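Long-range contacts in acetoin utilization protein (Exiguobacterium sibiricum, PDB 2Q04), which probably transfers an acetyl group from acetyl-CoA to a still unidentified acceptor, as a member of the GNAT family with a likely part in acetoin utilization: residues Thr14-Val19 / Ala105-Gln110; Glu20-Val25 / Ile63-Gln68; Gln28-Tyr33 / Asn70-Tyr75. One frame throughout, in Å; residues are numbered along the deposited sequence.

Contact 1: residues Thr14-Val19 / Ala105-Gln110; sequences TSLGPV and ARFRGQ
Thr14 OG1 lies at the edge of the Phe107 ring, near its plane and 4.1 Å from CE1, and there it accepts the backbone N-H of Leu16. The Leu16 N to Thr14 OG1 distance is 2.9 Å, bent at 135°, which closes an ST turn; the Gly17 N bond to Thr14 O winds the loop further. This turn brings Leu16 over the ring. Leu16 CD1 stands almost straight above the centre of the Phe107 ring, 3.7 Å from the centroid and 12° off its normal, a CH-pi contact made by a single methyl. Leu16 CB follows at 3.7 Å from Phe107 CE1, and the same CD1 reaches Arg106 O at 3.6 Å. With CG of Leu16 turned beside its own backbone N (chi1 -47°), the branch leans toward the aromatic. From another direction Val19 CG2 comes within 3.9 Å of Phe107 CE1, meeting the ring obliquely. Gln110 takes the other end: its CG packs 4.0 Å from Thr14 CB, the two side chains running roughly at right angles.

Arg106 borders the ring as well. Its NH2 sits in the ring plane at the edge, and its NH1 forms a salt bridge with Asp36. A type II turn from Phe107 to Gln110, with Gly109 at a positive phi, sets these residues between strand 95-103 and helix 112-121. In GNAT enzymes the loop at this place binds the CoA pyrophosphate, so a similar use is probable here. The contact thus has two centres, Leu16 and Val19 on the Phe107 ring and the Gln110 chain against Thr14 and Ser15. Clear polar bonds run within a segment or to residues such as Asp36 and Gln68, which implies that the ring half is held by apolar and CH-pi contacts.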
ATOM      1  N   THR A  14       2.830  10.286  19.127  1.00 56.83           N
ATOM      2  CA  THR A  14       4.007   9.413  19.119  1.00 56.23           C
ATOM      3  C   THR A  14       5.036   9.943  20.110  1.00 56.45           C
ATOM      4  O   THR A  14       4.823  10.982  20.746  1.00 56.77           O
ATOM      5  CB  THR A  14       4.675   9.339  17.693  1.00 55.32           C
ATOM      6  OG1 THR A  14       5.473  10.498  17.471  1.00 54.13           O
ATOM      7  CG2 THR A  14       3.632   9.231  16.596  1.00 55.08           C
ATOM      8  N   SER A  15       6.160   9.245  20.218  1.00 56.81           N
ATOM      9  CA  SER A  15       7.268   9.686  21.066  1.00 56.92           C
ATOM     10  C   SER A  15       7.952  10.916  20.457  1.00 57.29           C
ATOM     11  O   SER A  15       8.683  11.625  21.134  1.00 57.52           O
ATOM     12  CB  SER A  15       8.279   8.552  21.237  1.00 56.83           C
ATOM     13  OG  SER A  15       8.602   7.968  19.987  1.00 55.92           O
ATOM     14  N   LEU A  16       7.735  11.124  19.161  1.00 58.23           N
ATOM     15  CA  LEU A  16       8.240  12.303  18.460  1.00 58.58           C
ATOM     16  C   LEU A  16       7.072  13.211  18.050  1.00 58.50           C
ATOM     17  O   LEU A  16       7.279  14.320  17.566  1.00 56.99           O
ATOM     18  CB  LEU A  16       8.993  11.862  17.197  1.00 58.61           C
ATOM     19  CG  LEU A  16      10.004  10.727  17.380  1.00 58.13           C
ATOM     20  CD1 LEU A  16      10.567  10.315  16.055  1.00 58.22           C
ATOM     21  CD2 LEU A  16      11.121  11.146  18.332  1.00 58.34           C
ATOM     22  N   GLY A  17       5.847  12.732  18.304  1.00 59.24           N
ATOM     23  CA  GLY A  17       4.634  13.275  17.683  1.00 58.39           C
ATOM     24  C   GLY A  17       4.240  14.608  18.204  1.00 57.99           C
ATOM     25  O   GLY A  17       4.984  15.220  18.940  1.00 59.05           O
ATOM     26  N   PRO A  18       3.018  15.056  17.867  1.00 56.90           N
ATOM     27  CA  PRO A  18       2.000  14.295  17.125  1.00 55.98           C
ATOM     28  C   PRO A  18       2.212  14.280  15.613  1.00 54.35           C
ATOM     29  O   PRO A  18       2.839  15.177  15.061  1.00 53.45           O
ATOM     30  CB  PRO A  18       0.688  15.031  17.471  1.00 56.71           C
ATOM     31  CG  PRO A  18       1.109  16.279  18.285  1.00 56.95           C
ATOM     32  CD  PRO A  18       2.569  16.419  18.163  1.00 56.45           C
ATOM     33  N   VAL A  19       1.614  13.300  14.958  1.00 54.30           N
ATOM     34  CA  VAL A  19       1.750  13.129  13.510  1.00 54.53           C
ATOM     35  C   VAL A  19       0.376  13.174  12.864  1.00 53.98           C
ATOM     36  O   VAL A  19      -0.547  12.504  13.313  1.00 53.78           O
ATOM     37  CB  VAL A  19       2.441  11.748  13.156  1.00 54.40           C
ATOM     38  CG1 VAL A  19       2.606  11.602  11.657  1.00 54.19           C
ATOM     39  CG2 VAL A  19       3.791  11.620  13.861  1.00 52.73           C
ATOM     40  N   ALA A 105      12.572   5.386   9.447  1.00 57.56           N
ATOM     41  CA  ALA A 105      13.059   4.428  10.458  1.00 57.92           C
ATOM     42  C   ALA A 105      12.882   4.914  11.913  1.00 58.00           C
ATOM     43  O   ALA A 105      12.497   4.134  12.789  1.00 57.87           O
ATOM     44  CB  ALA A 105      14.525   4.096  10.192  1.00 58.23           C
ATOM     45  N   ARG A 106      13.160   6.192  12.160  1.00 57.97           N
ATOM     46  CA  ARG A 106      13.077   6.741  13.525  1.00 58.30           C
ATOM     47  C   ARG A 106      11.636   6.760  14.064  1.00 57.74           C
ATOM     48  O   ARG A 106      11.423   6.909  15.272  1.00 57.01           O
ATOM     49  CB  ARG A 106      13.685   8.152  13.584  1.00 57.68           C
ATOM     50  CG  ARG A 106      12.856   9.232  12.908  1.00 58.62           C
ATOM     51  CD  ARG A 106      13.481  10.621  13.133  1.00 60.10           C
ATOM     52  NE  ARG A 106      12.622  11.706  12.646  1.00 63.66           N
ATOM     53  CZ  ARG A 106      12.502  12.059  11.364  1.00 64.43           C
ATOM     54  NH1 ARG A 106      13.167  11.392  10.416  1.00 65.22           N
ATOM     55  NH2 ARG A 106      11.693  13.064  11.023  1.00 63.42           N
ATOM     56  N   PHE A 107      10.656   6.615  13.162  1.00 57.79           N
ATOM     57  CA  PHE A 107       9.231   6.572  13.549  1.00 58.16           C
ATOM     58  C   PHE A 107       8.692   5.132  13.664  1.00 59.22           C
ATOM     59  O   PHE A 107       7.501   4.923  13.923  1.00 59.21           O
ATOM     60  CB  PHE A 107       8.384   7.362  12.547  1.00 57.57           C
ATOM     61  CG  PHE A 107       8.395   8.830  12.783  1.00 57.11           C
ATOM     62  CD1 PHE A 107       7.536   9.403  13.713  1.00 57.44           C
ATOM     63  CD2 PHE A 107       9.274   9.648  12.101  1.00 57.66           C
ATOM     64  CE1 PHE A 107       7.551  10.768  13.943  1.00 57.07           C
ATOM     65  CE2 PHE A 107       9.291  11.017  12.331  1.00 57.11           C
ATOM     66  CZ  PHE A 107       8.431  11.572  13.254  1.00 57.32           C
ATOM     67  N   ARG A 108       9.568   4.152  13.491  1.00 60.23           N
ATOM     68  CA  ARG A 108       9.163   2.760  13.574  1.00 60.93           C
ATOM     69  C   ARG A 108       8.754   2.424  14.997  1.00 60.75           C
ATOM     70  O   ARG A 108       9.321   2.952  15.951  1.00 60.42           O
ATOM     71  CB  ARG A 108      10.306   1.842  13.128  1.00 61.65           C
ATOM     72  N   GLY A 109       7.733   1.576  15.131  1.00 60.93           N
ATOM     73  CA  GLY A 109       7.248   1.141  16.454  1.00 60.56           C
ATOM     74  C   GLY A 109       6.188   2.065  17.060  1.00 60.52           C
ATOM     75  O   GLY A 109       5.701   1.816  18.167  1.00 60.61           O
ATOM     76  N   GLN A 110       5.826   3.126  16.327  1.00 60.04           N
ATOM     77  CA  GLN A 110       4.828   4.088  16.800  1.00 59.54           C
ATOM     78  C   GLN A 110       3.456   3.832  16.148  1.00 59.95           C
ATOM     79  O   GLN A 110       2.544   4.660  16.250  1.00 60.45           O
ATOM     80  CB  GLN A 110       5.290   5.510  16.507  1.00 59.06           C
ATOM     81  CG  GLN A 110       6.607   5.882  17.175  1.00 58.30           C
ATOM     82  CD  GLN A 110       6.550   5.789  18.706  1.00 59.48           C
ATOM     83  OE1 GLN A 110       7.484   5.311  19.340  1.00 63.18           O
ATOM     84  NE2 GLN A 110       5.442   6.236  19.291  1.00 55.33           N
TER

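Contact 2: residues Glu20-Val25 / Ile63-Gln68; sequences EIEGPV and IIIARQ
Arg67 begins beside Glu20: its CB is 3.6 Å from Glu20 O, the carbonyl that accepts Arg67 N. CG lies anti to the backbone N (chi1 179°), and the chain stays extended until it bends at chi3, swinging the guanidinium back over strand 20-23. NE then reaches Glu22 OE2 at 3.2 Å, and NH2 reaches Glu22 OE1 at 3.1 Å with a nearly straight 165° N-H angle. This side-on grip is a salt bridge; the carboxylate lies at the edge of the guanidinium but is met from above its own plane. Glu20 CB covers one guanidinium face, 3.5 Å from NH2, while NH1 turns to Gly69 O.

The backbones pair antiparallel in the central GNAT sheet, Glu20 with Arg67 and Glu22 with Ile65 as hydrogen-bonded pairs, Ile21 with Ala66 as the non-hydrogen-bonded pair between them. Ile21 and Ala66 face helix 112-121; Arg67 and Ile65 share the other face with Tyr33.

Beyond the cis peptide before Pro24 the pairing continues, Val25 N donating to Ile63 O at 2.9 Å. Val25 CG2 packs 3.8 Å from Ile65 CG1, crossing that side chain at about a right angle. The Glu20 carboxylate turns to Thr11 and His9.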
ATOM      1  N   GLU A  20       0.240  13.974  11.815  1.00 53.86           N
ATOM      2  CA  GLU A  20      -1.029  14.094  11.123  1.00 54.05           C
ATOM      3  C   GLU A  20      -1.135  13.038  10.047  1.00 54.84           C
ATOM      4  O   GLU A  20      -0.284  12.955   9.133  1.00 54.46           O
ATOM      5  CB  GLU A  20      -1.196  15.490  10.524  1.00 53.42           C
ATOM      6  CG  GLU A  20      -0.898  16.623  11.502  1.00 52.93           C
ATOM      7  CD  GLU A  20      -1.562  16.427  12.862  1.00 51.71           C
ATOM      8  OE1 GLU A  20      -2.749  16.036  12.901  1.00 49.08           O
ATOM      9  OE2 GLU A  20      -0.892  16.666  13.891  1.00 46.81           O
ATOM     10  N   ILE A  21      -2.151  12.199  10.175  1.00 55.53           N
ATOM     11  CA  ILE A  21      -2.385  11.122   9.239  1.00 55.80           C
ATOM     12  C   ILE A  21      -3.634  11.429   8.450  1.00 55.50           C
ATOM     13  O   ILE A  21      -4.732  11.436   8.991  1.00 55.05           O
ATOM     14  CB  ILE A  21      -2.519   9.796   9.968  1.00 55.87           C
ATOM     15  CG1 ILE A  21      -1.200   9.494  10.694  1.00 57.21           C
ATOM     16  CG2 ILE A  21      -2.860   8.668   8.979  1.00 57.11           C
ATOM     17  CD1 ILE A  21      -1.222   8.289  11.483  1.00 61.23           C
ATOM     18  N   GLU A  22      -3.459  11.702   7.158  1.00 55.81           N
ATOM     19  CA  GLU A  22      -4.527  12.245   6.368  1.00 55.74           C
ATOM     20  C   GLU A  22      -4.398  11.916   4.885  1.00 56.31           C
ATOM     21  O   GLU A  22      -3.296  11.738   4.363  1.00 55.73           O
ATOM     22  CB  GLU A  22      -4.556  13.758   6.545  1.00 55.73           C
ATOM     23  CG  GLU A  22      -3.274  14.452   6.042  1.00 55.37           C
ATOM     24  CD  GLU A  22      -3.201  15.903   6.417  1.00 56.26           C
ATOM     25  OE1 GLU A  22      -3.632  16.260   7.532  1.00 58.68           O
ATOM     26  OE2 GLU A  22      -2.666  16.689   5.616  1.00 57.48           O
ATOM     27  N   GLY A  23      -5.542  11.920   4.201  1.00 57.18           N
ATOM     28  CA  GLY A  23      -5.589  11.736   2.764  1.00 57.66           C
ATOM     29  C   GLY A  23      -6.945  11.205   2.338  1.00 58.46           C
ATOM     30  O   GLY A  23      -7.804  10.946   3.192  1.00 58.59           O
ATOM     31  N   PRO A  24      -7.142  10.996   1.005  1.00 59.05           N
ATOM     32  CA  PRO A  24      -6.125  11.229  -0.038  1.00 58.22           C
ATOM     33  C   PRO A  24      -5.764  12.718  -0.225  1.00 57.92           C
ATOM     34  O   PRO A  24      -6.647  13.593  -0.201  1.00 57.60           O
ATOM     35  CB  PRO A  24      -6.785  10.662  -1.319  1.00 57.87           C
ATOM     36  CG  PRO A  24      -7.968   9.873  -0.846  1.00 59.17           C
ATOM     37  CD  PRO A  24      -8.398  10.471   0.436  1.00 59.13           C
ATOM     38  N   VAL A  25      -4.467  12.981  -0.390  1.00 57.69           N
ATOM     39  CA  VAL A  25      -3.944  14.339  -0.574  1.00 57.48           C
ATOM     40  C   VAL A  25      -3.799  14.631  -2.065  1.00 57.13           C
ATOM     41  O   VAL A  25      -3.311  13.796  -2.820  1.00 57.11           O
ATOM     42  CB  VAL A  25      -2.541  14.490   0.105  1.00 57.23           C
ATOM     43  CG1 VAL A  25      -2.038  15.908  -0.011  1.00 58.57           C
ATOM     44  CG2 VAL A  25      -2.605  14.051   1.579  1.00 57.31           C
ATOM     45  N   ILE A  63      -3.034   9.014  -2.241  1.00 56.79           N
ATOM     46  CA  ILE A  63      -1.850   9.094  -1.397  1.00 56.58           C
ATOM     47  C   ILE A  63      -2.259   9.581  -0.003  1.00 56.05           C
ATOM     48  O   ILE A  63      -2.712  10.697   0.159  1.00 56.45           O
ATOM     49  CB  ILE A  63      -0.793  10.081  -1.987  1.00 56.80           C
ATOM     50  CG1 ILE A  63      -0.336   9.629  -3.397  1.00 57.35           C
ATOM     51  CG2 ILE A  63       0.411  10.217  -1.037  1.00 58.39           C
ATOM     52  CD1 ILE A  63       0.466   8.330  -3.417  1.00 56.77           C
ATOM     53  N   ILE A  64      -2.176   8.695   0.973  1.00 56.37           N
ATOM     54  CA  ILE A  64      -2.390   9.059   2.357  1.00 56.37           C
ATOM     55  C   ILE A  64      -1.015   9.207   3.003  1.00 56.62           C
ATOM     56  O   ILE A  64      -0.120   8.377   2.775  1.00 57.00           O
ATOM     57  CB  ILE A  64      -3.239   7.980   3.115  1.00 56.35           C
ATOM     58  CG1 ILE A  64      -4.716   8.047   2.675  1.00 55.88           C
ATOM     59  CG2 ILE A  64      -3.145   8.182   4.636  1.00 56.66           C
ATOM     60  CD1 ILE A  64      -4.953   7.693   1.212  1.00 56.86           C
ATOM     61  N   ILE A  65      -0.837  10.275   3.784  1.00 56.48           N
ATOM     62  CA  ILE A  65       0.484  10.619   4.331  1.00 56.05           C
ATOM     63  C   ILE A  65       0.492  10.712   5.846  1.00 55.24           C
ATOM     64  O   ILE A  65      -0.524  11.004   6.458  1.00 55.73           O
ATOM     65  CB  ILE A  65       0.976  11.962   3.775  1.00 56.36           C
ATOM     66  CG1 ILE A  65       0.018  13.106   4.194  1.00 56.24           C
ATOM     67  CG2 ILE A  65       1.105  11.888   2.259  1.00 55.77           C
ATOM     68  CD1 ILE A  65       0.509  14.471   3.823  1.00 55.37           C
ATOM     69  N   ALA A  66       1.641  10.390   6.439  1.00 54.86           N
ATOM     70  CA  ALA A  66       1.909  10.676   7.842  1.00 54.61           C
ATOM     71  C   ALA A  66       2.836  11.869   7.845  1.00 54.67           C
ATOM     72  O   ALA A  66       3.926  11.814   7.273  1.00 52.77           O
ATOM     73  CB  ALA A  66       2.552   9.504   8.515  1.00 54.19           C
ATOM     74  N   ARG A  67       2.404  12.950   8.491  1.00 55.12           N
ATOM     75  CA  ARG A  67       3.004  14.246   8.277  1.00 55.27           C
ATOM     76  C   ARG A  67       3.269  15.012   9.584  1.00 55.88           C
ATOM     77  O   ARG A  67       2.501  14.922  10.537  1.00 55.71           O
ATOM     78  CB  ARG A  67       2.074  15.071   7.370  1.00 55.37           C
ATOM     79  CG  ARG A  67       2.545  16.454   7.078  1.00 56.03           C
ATOM     80  CD  ARG A  67       1.536  17.215   6.203  1.00 55.06           C
ATOM     81  NE  ARG A  67       0.197  17.312   6.817  1.00 55.36           N
ATOM     82  CZ  ARG A  67      -0.113  18.120   7.848  1.00 53.79           C
ATOM     83  NH1 ARG A  67       0.824  18.820   8.460  1.00 53.01           N
ATOM     84  NH2 ARG A  67      -1.354  18.167   8.305  1.00 49.02           N
ATOM     85  N   GLN A  68       4.398  15.722   9.615  1.00 56.37           N
ATOM     86  CA  GLN A  68       4.703  16.679  10.668  1.00 56.66           C
ATOM     87  C   GLN A  68       5.101  17.974  10.000  1.00 56.56           C
ATOM     88  O   GLN A  68       6.139  18.045   9.380  1.00 56.65           O
ATOM     89  CB  GLN A  68       5.850  16.180  11.543  1.00 56.54           C
ATOM     90  CG  GLN A  68       5.423  15.282  12.696  1.00 58.45           C
ATOM     91  CD  GLN A  68       6.546  15.062  13.717  1.00 58.24           C
ATOM     92  OE1 GLN A  68       7.736  15.112  13.376  1.00 60.46           O
ATOM     93  NE2 GLN A  68       6.168  14.820  14.972  1.00 58.20           N
TER
HETATM   94  O   HOH W   1      -3.963  11.476  -3.338  1.00 36.54           O

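Contact 3: residues Gln28-Tyr33 / Asn70-Tyr75; sequences QILATY and NDIIGY
Tyr33 and Asn70 bring the two backbones to their nearest approach, CA to CA 4.7 Å, where a type I turn from Leu30 to Tyr33 meets the start of strand 71-75 and the CA of Tyr33 lies 3.2 Å from Asn70 O. Most of the side-chain contact radiates from Tyr33. Its CB touches Ile72 CD1 at 3.7 Å, the two side chains at about a right angle. The ring, with CG set beside the backbone N (chi1 -60°), presents its edge to Asn70: OD1 lies in the ring plane, 3.7 Å from Tyr33 CD1, and the amide plane is turned 46° from that of the ring. One ring face receives Ile29 O, 3.6 Å above the plane and offset toward the rim, so the same carbonyl that accepts Thr32 N also backs the aromatic.

Deeper in, Ile72 points toward the turn and its CD1 meets Leu30 CD2 at 4.0 Å, so this methyl touches both Leu30 and Tyr33, joining the turn to the strand. Leu30 passes on to Ile63 and Ile65 of strand 62-68 and to Val53 and Ala56 of helix 45-56, whereas Asn70 is exposed.

The two segments exchange no hydrogen bond, but the chain just after Tyr33 does pair: Lys34 bonds the backbones of Asn70 and Ile72, beginning a short parallel pairing. Further along, Ile73 and Gly74 both face Ala66, a classic beta bulge in this strand where it pairs with 62-68. Strand 19-23, helices 27-30 and 45-56, then hairpin 62-68/71-79 is consistent with the beta1-alpha1-alpha2-beta2-beta3 start of a GNAT domain.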
ATOM      1  N   GLN A  28      -1.457  18.889  -6.064  1.00 57.09           N
ATOM      2  CA  GLN A  28      -1.078  20.278  -5.827  1.00 56.72           C
ATOM      3  C   GLN A  28      -0.516  20.459  -4.428  1.00 56.27           C
ATOM      4  O   GLN A  28       0.528  21.084  -4.252  1.00 55.79           O
ATOM      5  CB  GLN A  28      -2.285  21.205  -6.028  1.00 56.89           C
ATOM      6  N   ILE A  29      -1.200  19.882  -3.432  1.00 55.81           N
ATOM      7  CA  ILE A  29      -0.783  20.020  -2.037  1.00 55.62           C
ATOM      8  C   ILE A  29       0.458  19.156  -1.727  1.00 55.25           C
ATOM      9  O   ILE A  29       1.357  19.594  -1.016  1.00 54.49           O
ATOM     10  CB  ILE A  29      -1.952  19.669  -1.035  1.00 55.95           C
ATOM     11  CG1 ILE A  29      -2.909  20.877  -0.860  1.00 57.20           C
ATOM     12  CG2 ILE A  29      -1.395  19.296   0.327  1.00 55.58           C
ATOM     13  CD1 ILE A  29      -3.942  21.034  -1.955  1.00 58.84           C
ATOM     14  N   LEU A  30       0.499  17.937  -2.271  1.00 55.80           N
ATOM     15  CA  LEU A  30       1.663  17.031  -2.067  1.00 55.80           C
ATOM     16  C   LEU A  30       2.971  17.653  -2.520  1.00 56.25           C
ATOM     17  O   LEU A  30       4.020  17.404  -1.926  1.00 56.72           O
ATOM     18  CB  LEU A  30       1.468  15.714  -2.812  1.00 55.98           C
ATOM     19  CG  LEU A  30       0.737  14.603  -2.073  1.00 57.88           C
ATOM     20  CD1 LEU A  30       0.710  13.346  -2.933  1.00 56.98           C
ATOM     21  CD2 LEU A  30       1.397  14.316  -0.712  1.00 57.26           C
ATOM     22  N   ALA A  31       2.916  18.425  -3.607  1.00 56.07           N
ATOM     23  CA  ALA A  31       4.112  19.040  -4.184  1.00 56.03           C
ATOM     24  C   ALA A  31       4.736  20.077  -3.255  1.00 56.01           C
ATOM     25  O   ALA A  31       5.925  20.373  -3.359  1.00 55.64           O
ATOM     26  CB  ALA A  31       3.781  19.672  -5.522  1.00 56.03           C
ATOM     27  N   THR A  32       3.925  20.635  -2.353  1.00 56.61           N
ATOM     28  CA  THR A  32       4.399  21.672  -1.419  1.00 56.51           C
ATOM     29  C   THR A  32       5.101  21.064  -0.185  1.00 56.15           C
ATOM     30  O   THR A  32       5.847  21.753   0.514  1.00 55.21           O
ATOM     31  CB  THR A  32       3.243  22.567  -0.941  1.00 56.33           C
ATOM     32  OG1 THR A  32       2.300  21.784  -0.202  1.00 57.96           O
ATOM     33  CG2 THR A  32       2.543  23.225  -2.130  1.00 55.45           C
ATOM     34  N   TYR A  33       4.848  19.781   0.081  1.00 56.23           N
ATOM     35  CA  TYR A  33       5.487  19.101   1.201  1.00 56.66           C
ATOM     36  C   TYR A  33       6.894  18.640   0.822  1.00 57.09           C
ATOM     37  O   TYR A  33       7.343  18.844  -0.305  1.00 57.18           O
ATOM     38  CB  TYR A  33       4.646  17.898   1.661  1.00 56.94           C
ATOM     39  CG  TYR A  33       3.243  18.247   2.126  1.00 56.24           C
ATOM     40  CD1 TYR A  33       3.012  19.328   2.967  1.00 58.53           C
ATOM     41  CD2 TYR A  33       2.164  17.446   1.781  1.00 56.55           C
ATOM     42  CE1 TYR A  33       1.726  19.641   3.400  1.00 58.49           C
ATOM     43  CE2 TYR A  33       0.880  17.735   2.225  1.00 57.29           C
ATOM     44  CZ  TYR A  33       0.666  18.832   3.032  1.00 58.04           C
ATOM     45  OH  TYR A  33      -0.606  19.120   3.468  1.00 57.61           O
ATOM     46  N   ASN A  70       5.476  20.513   7.204  1.00 56.69           N
ATOM     47  CA  ASN A  70       5.598  20.285   5.755  1.00 56.74           C
ATOM     48  C   ASN A  70       6.319  18.968   5.423  1.00 56.94           C
ATOM     49  O   ASN A  70       6.493  18.633   4.254  1.00 57.35           O
ATOM     50  CB  ASN A  70       6.352  21.447   5.097  1.00 56.93           C
ATOM     51  CG  ASN A  70       5.472  22.621   4.819  1.00 56.37           C
ATOM     52  OD1 ASN A  70       4.451  22.500   4.140  1.00 56.36           O
ATOM     53  ND2 ASN A  70       5.882  23.784   5.289  1.00 58.28           N
ATOM     54  N   ASP A  71       6.711  18.221   6.458  1.00 56.55           N
ATOM     55  CA  ASP A  71       7.534  17.026   6.283  1.00 56.42           C
ATOM     56  C   ASP A  71       6.713  15.717   6.290  1.00 56.43           C
ATOM     57  O   ASP A  71       6.092  15.367   7.293  1.00 56.04           O
ATOM     58  CB  ASP A  71       8.605  16.972   7.376  1.00 56.34           C
ATOM     59  CG  ASP A  71       9.570  18.142   7.307  1.00 56.71           C
ATOM     60  OD1 ASP A  71      10.154  18.365   6.231  1.00 59.85           O
ATOM     61  OD2 ASP A  71       9.754  18.829   8.333  1.00 60.08           O
ATOM     62  N   ILE A  72       6.762  14.986   5.173  1.00 56.86           N
ATOM     63  CA  ILE A  72       6.127  13.664   5.080  1.00 56.81           C
ATOM     64  C   ILE A  72       7.089  12.607   5.624  1.00 56.81           C
ATOM     65  O   ILE A  72       8.145  12.364   5.042  1.00 56.47           O
ATOM     66  CB  ILE A  72       5.784  13.294   3.618  1.00 56.29           C
ATOM     67  CG1 ILE A  72       4.885  14.351   2.988  1.00 56.84           C
ATOM     68  CG2 ILE A  72       5.106  11.943   3.572  1.00 56.65           C
ATOM     69  CD1 ILE A  72       4.729  14.200   1.482  1.00 56.83           C
ATOM     70  N   ILE A  73       6.716  11.979   6.734  1.00 56.61           N
ATOM     71  CA  ILE A  73       7.579  10.968   7.374  1.00 56.44           C
ATOM     72  C   ILE A  73       7.042   9.557   7.144  1.00 56.32           C
ATOM     73  O   ILE A  73       7.573   8.586   7.669  1.00 57.12           O
ATOM     74  CB  ILE A  73       7.773  11.254   8.927  1.00 56.03           C
ATOM     75  CG1 ILE A  73       6.436  11.197   9.689  1.00 55.32           C
ATOM     76  CG2 ILE A  73       8.397  12.597   9.128  1.00 56.30           C
ATOM     77  CD1 ILE A  73       6.013   9.801  10.103  1.00 55.08           C
ATOM     78  N   GLY A  74       6.015   9.455   6.321  1.00 56.23           N
ATOM     79  CA  GLY A  74       5.437   8.186   5.980  1.00 55.41           C
ATOM     80  C   GLY A  74       4.312   8.361   4.984  1.00 55.54           C
ATOM     81  O   GLY A  74       3.745   9.441   4.864  1.00 54.59           O
ATOM     82  N   TYR A  75       3.992   7.295   4.263  1.00 56.46           N
ATOM     83  CA  TYR A  75       2.930   7.341   3.278  1.00 56.36           C
ATOM     84  C   TYR A  75       2.435   5.950   2.931  1.00 56.83           C
ATOM     85  O   TYR A  75       3.089   4.948   3.223  1.00 55.58           O
ATOM     86  CB  TYR A  75       3.416   8.027   2.008  1.00 56.37           C
ATOM     87  CG  TYR A  75       4.547   7.289   1.314  1.00 57.79           C
ATOM     88  CD1 TYR A  75       4.287   6.216   0.460  1.00 57.80           C
ATOM     89  CD2 TYR A  75       5.881   7.670   1.507  1.00 58.65           C
ATOM     90  CE1 TYR A  75       5.321   5.535  -0.177  1.00 58.89           C
ATOM     91  CE2 TYR A  75       6.921   6.997   0.875  1.00 57.08           C
ATOM     92  CZ  TYR A  75       6.634   5.929   0.033  1.00 57.95           C
ATOM     93  OH  TYR A  75       7.652   5.258  -0.597  1.00 58.30           O
TER

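How the contacts relate
Contact 2 is the buried member, a strand pairing with backbone bonds and a salt bridge. Contact 1 joins two loops, contact 3 a helix and turn to a strand; both are partly buried and held across their segments mainly by apolar and aromatic packing. Contacts 2 and 3 share a hairpin: strands 62-68 and 71-79 are neighbours in the sheet, with Ala66 N bonded to Gly74 O at 2.8 Å. Contact 1 lies at the end of that sheet, where Leu16 O takes Gln68 NE2 and Phe107 packs on Ile73. Ile64 and Ala66 touch helix 112-121 while Ile65 and Arg67 touch Tyr33, so that helix and segment 28-33 meet opposite faces of strand 62-68.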